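Long-range contact in oxidoreductase, short-chain dehydrogenase/reductase family (PDB 3L6E), which probably reduces a ketone such as 3-dehydrosphinganine with a nicotinamide adenine dinucleotide cofactor: residues 173-185 against 197-209. Residues are numbered along the deposited sequence; the frame is centred on the assembly and turned at random.
Sequences LVNLYPSGIRSEF and FMTPEDAAAYMLD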
# COMPACT_ATOMS: atom_id res chain seq x y z
N LEU A 173 13.74 0.56 -1.91
CA LEU A 173 13.08 1.83 -1.62
C LEU A 173 11.58 1.65 -1.56
O LEU A 173 10.97 1.12 -2.48
CB LEU A 173 13.53 2.98 -2.56
CG LEU A 173 14.76 3.78 -2.05
CD1 LEU A 173 15.94 2.84 -1.81
CD2 LEU A 173 15.19 4.96 -2.97
N VAL A 174 11.03 2.08 -0.42
CA VAL A 174 9.60 2.02 -0.13
C VAL A 174 9.11 3.45 0.15
O VAL A 174 9.68 4.17 0.98
CB VAL A 174 9.28 1.09 1.07
CG1 VAL A 174 7.77 1.08 1.37
CG2 VAL A 174 9.79 -0.38 0.80
N ASN A 175 8.09 3.86 -0.58
CA ASN A 175 7.54 5.21 -0.43
C ASN A 175 6.13 5.15 0.17
O ASN A 175 5.28 4.47 -0.36
CB ASN A 175 7.55 5.93 -1.77
CG ASN A 175 8.94 6.20 -2.30
OD1 ASN A 175 9.91 6.35 -1.55
ND2 ASN A 175 9.05 6.28 -3.61
N LEU A 176 5.89 5.85 1.26
CA LEU A 176 4.62 5.75 1.99
C LEU A 176 3.91 7.11 2.01
O LEU A 176 4.54 8.11 2.32
CB LEU A 176 4.86 5.27 3.43
CG LEU A 176 5.80 4.06 3.60
CD1 LEU A 176 6.35 3.96 5.00
CD2 LEU A 176 5.15 2.75 3.20
N TYR A 177 2.61 7.12 1.69
CA TYR A 177 1.84 8.34 1.51
C TYR A 177 0.59 8.42 2.39
O TYR A 177 -0.51 8.06 1.96
CB TYR A 177 1.44 8.46 0.03
CG TYR A 177 2.60 8.44 -0.93
CD1 TYR A 177 3.24 7.22 -1.28
CD2 TYR A 177 3.05 9.61 -1.53
CE1 TYR A 177 4.29 7.20 -2.20
CE2 TYR A 177 4.09 9.61 -2.44
CZ TYR A 177 4.71 8.40 -2.78
OH TYR A 177 5.77 8.43 -3.67
N PRO A 178 0.74 8.82 3.65
CA PRO A 178 -0.42 9.10 4.49
C PRO A 178 -0.97 10.47 4.12
O PRO A 178 -0.31 11.46 4.42
CB PRO A 178 0.16 9.21 5.90
CG PRO A 178 1.65 8.99 5.77
CD PRO A 178 2.01 9.13 4.33
N SER A 179 -2.13 10.54 3.48
CA SER A 179 -2.77 11.81 3.16
C SER A 179 -3.89 12.13 4.14
O SER A 179 -4.91 11.44 4.16
CB SER A 179 -3.36 11.79 1.76
OG SER A 179 -2.38 12.10 0.79
N GLY A 180 -3.69 13.17 4.93
CA GLY A 180 -4.75 13.67 5.81
C GLY A 180 -4.41 13.57 7.28
O GLY A 180 -5.29 13.34 8.12
N ILE A 181 -3.13 13.74 7.60
CA ILE A 181 -2.69 13.73 8.98
C ILE A 181 -2.91 15.13 9.61
O ILE A 181 -2.95 16.14 8.90
CB ILE A 181 -1.23 13.22 9.10
CG1 ILE A 181 -0.98 12.58 10.48
CG2 ILE A 181 -0.21 14.30 8.76
CD1 ILE A 181 -1.32 11.09 10.54
N ARG A 182 -3.07 15.19 10.93
CA ARG A 182 -3.45 16.43 11.63
C ARG A 182 -2.30 17.41 11.92
O ARG A 182 -1.14 17.00 12.00
CB ARG A 182 -4.20 16.11 12.93
CG ARG A 182 -3.78 14.81 13.62
CD ARG A 182 -4.46 14.64 14.98
NE ARG A 182 -5.86 15.09 14.99
CZ ARG A 182 -6.93 14.30 14.97
NH1 ARG A 182 -8.14 14.84 14.98
NH2 ARG A 182 -6.79 12.97 14.94
N SER A 183 -2.66 18.69 12.07
CA SER A 183 -1.76 19.75 12.60
C SER A 183 -2.48 21.10 12.73
O SER A 183 -3.38 21.40 11.94
CB SER A 183 -0.51 19.92 11.73
OG SER A 183 0.45 20.75 12.36
N GLU A 184 -2.08 21.89 13.74
CA GLU A 184 -2.61 23.24 14.04
C GLU A 184 -3.91 23.28 14.89
O GLU A 184 -4.31 24.35 15.38
CB GLU A 184 -2.66 24.14 12.78
CG GLU A 184 -3.27 25.56 12.92
CD GLU A 184 -2.56 26.46 13.93
OE1 GLU A 184 -1.31 26.38 14.08
OE2 GLU A 184 -3.26 27.26 14.59
N PHE A 185 -4.55 22.13 15.08
CA PHE A 185 -5.67 22.00 16.04
C PHE A 185 -5.98 20.54 16.41
O PHE A 185 -6.22 19.70 15.55
CB PHE A 185 -6.95 22.73 15.58
CG PHE A 185 -7.19 22.69 14.10
CD1 PHE A 185 -6.96 23.82 13.31
CD2 PHE A 185 -7.64 21.52 13.48
CE1 PHE A 185 -7.19 23.78 11.93
CE2 PHE A 185 -7.87 21.48 12.11
CZ PHE A 185 -7.64 22.61 11.33
N PHE A 197 -7.90 14.34 10.02
CA PHE A 197 -8.66 13.40 10.85
C PHE A 197 -8.00 12.00 10.92
O PHE A 197 -8.41 11.18 11.74
CB PHE A 197 -10.11 13.30 10.36
CG PHE A 197 -11.14 13.26 11.48
CD1 PHE A 197 -12.18 14.19 11.52
CD2 PHE A 197 -11.07 12.28 12.48
CE1 PHE A 197 -13.13 14.16 12.54
CE2 PHE A 197 -12.01 12.24 13.50
CZ PHE A 197 -13.04 13.18 13.54
N MSE A 198 -7.00 11.73 10.08
CA MSE A 198 -6.21 10.49 10.18
C MSE A 198 -5.34 10.51 11.44
O MSE A 198 -4.57 11.43 11.65
CB MSE A 198 -5.33 10.29 8.94
CG MSE A 198 -4.38 9.07 8.99
SE MSE A 198 -3.21 8.93 7.41
CE MSE A 198 -4.56 9.07 6.01
N THR A 199 -5.48 9.49 12.29
CA THR A 199 -4.64 9.43 13.50
C THR A 199 -3.28 8.84 13.15
O THR A 199 -3.19 8.00 12.27
CB THR A 199 -5.28 8.59 14.63
OG1 THR A 199 -5.23 7.20 14.32
CG2 THR A 199 -6.72 9.00 14.88
N PRO A 200 -2.22 9.27 13.84
CA PRO A 200 -0.89 8.63 13.69
C PRO A 200 -0.91 7.11 13.91
O PRO A 200 -0.27 6.35 13.15
CB PRO A 200 -0.06 9.28 14.80
CG PRO A 200 -0.73 10.59 15.06
CD PRO A 200 -2.19 10.39 14.80
N GLU A 201 -1.64 6.67 14.93
CA GLU A 201 -1.69 5.27 15.33
C GLU A 201 -2.14 4.37 14.20
O GLU A 201 -1.47 3.38 13.89
CB GLU A 201 -2.61 5.09 16.55
CG GLU A 201 -2.09 5.68 17.86
CD GLU A 201 -2.05 7.20 17.87
OE1 GLU A 201 -2.92 7.85 17.24
OE2 GLU A 201 -1.13 7.75 18.53
N ASP A 202 -3.26 4.73 13.58
CA ASP A 202 -3.82 4.00 12.44
C ASP A 202 -2.89 4.09 11.22
O ASP A 202 -2.65 3.08 10.53
CB ASP A 202 -5.19 4.56 12.06
CG ASP A 202 -6.29 4.26 13.08
OD1 ASP A 202 -6.16 3.36 13.96
OD2 ASP A 202 -7.33 4.92 12.95
N ALA A 203 -2.36 5.28 10.95
CA ALA A 203 -1.43 5.47 9.83
C ALA A 203 -0.25 4.50 10.02
O ALA A 203 -0.03 3.62 9.20
CB ALA A 203 -0.97 6.93 9.73
N ALA A 204 0.45 4.63 11.15
CA ALA A 204 1.58 3.76 11.51
C ALA A 204 1.31 2.26 11.33
O ALA A 204 2.17 1.52 10.81
CB ALA A 204 2.03 4.03 12.97
N ALA A 205 0.12 1.82 11.75
CA ALA A 205 -0.25 0.40 11.75
C ALA A 205 -0.32 -0.16 10.34
O ALA A 205 0.16 -1.28 10.10
CB ALA A 205 -1.57 0.16 12.53
N TYR A 206 -0.92 0.60 9.41
CA TYR A 206 -0.87 0.25 7.99
C TYR A 206 0.55 0.19 7.46
O TYR A 206 0.90 -0.73 6.74
CB TYR A 206 -1.64 1.25 7.12
CG TYR A 206 -3.13 1.06 7.13
CD1 TYR A 206 -3.70 -0.17 6.81
CD2 TYR A 206 -3.97 2.11 7.48
CE1 TYR A 206 -5.09 -0.34 6.83
CE2 TYR A 206 -5.33 1.95 7.49
CZ TYR A 206 -5.88 0.74 7.16
OH TYR A 206 -7.25 0.62 7.19
N MSE A 207 1.33 1.21 7.81
CA MSE A 207 2.70 1.37 7.32
C MSE A 207 3.60 0.23 7.81
O MSE A 207 4.34 -0.37 7.02
CB MSE A 207 3.27 2.74 7.73
CG MSE A 207 2.56 3.93 7.09
SE MSE A 207 3.12 5.70 7.80
CE MSE A 207 4.77 5.92 6.86
N LEU A 208 3.52 -0.09 9.10
CA LEU A 208 4.33 -1.15 9.68
C LEU A 208 3.91 -2.54 9.20
O LEU A 208 4.75 -3.40 9.01
CB LEU A 208 4.32 -1.09 11.20
CG LEU A 208 4.87 0.18 11.85
CD1 LEU A 208 4.67 0.13 13.36
CD2 LEU A 208 6.31 0.44 11.50
N ASP A 209 2.61 -2.75 9.00
CA ASP A 209 2.19 -3.99 8.35
C ASP A 209 2.78 -4.05 6.95
O ASP A 209 3.27 -5.07 6.52
CB ASP A 209 0.68 -4.14 8.29
CG ASP A 209 0.06 -4.48 9.63
OD1 ASP A 209 0.80 -4.54 10.64
OD2 ASP A 209 -1.17 -4.68 9.68
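Two selenomethionines of segment 197-209 close on P178, one at CB and the other at CG. M198 runs out with its CG anti to the backbone N (chi1 176°); this extended chain carries SE to P178 CB, 3.7 Å away, and the bend at chi3 then turns CE. M207, nine residues later, crosses the proline ring at about a right angle, with its SE 4.1 Å from P178 CG. Beyond the proline, I181 swings its CD1 over the start of the helix, 3.5 Å from M198 O and 4.3 Å from A203 CB, also brushing the ring of P200. M198 N donates to G180 O at 3.1 Å, and F197 N adds a weak bond to the same oxygen. On the exposed side, the R182 guanidinium has F197 CA over one face and T199 CG2 at its edge. T199 caps the helix, its OG1 accepting from D202 N, while the second subunit packs against M198. Strand 173-181 and helix 200-209 run nearly antiparallel (157°), the first two elements of a beta-alpha-beta crossover that ends in strand 217-226, in this family's Rossmann-type fold. Selenium, proline and isoleucine thus make an apolar join of helix to strand, while G180 O fixes the backbone just before the helix.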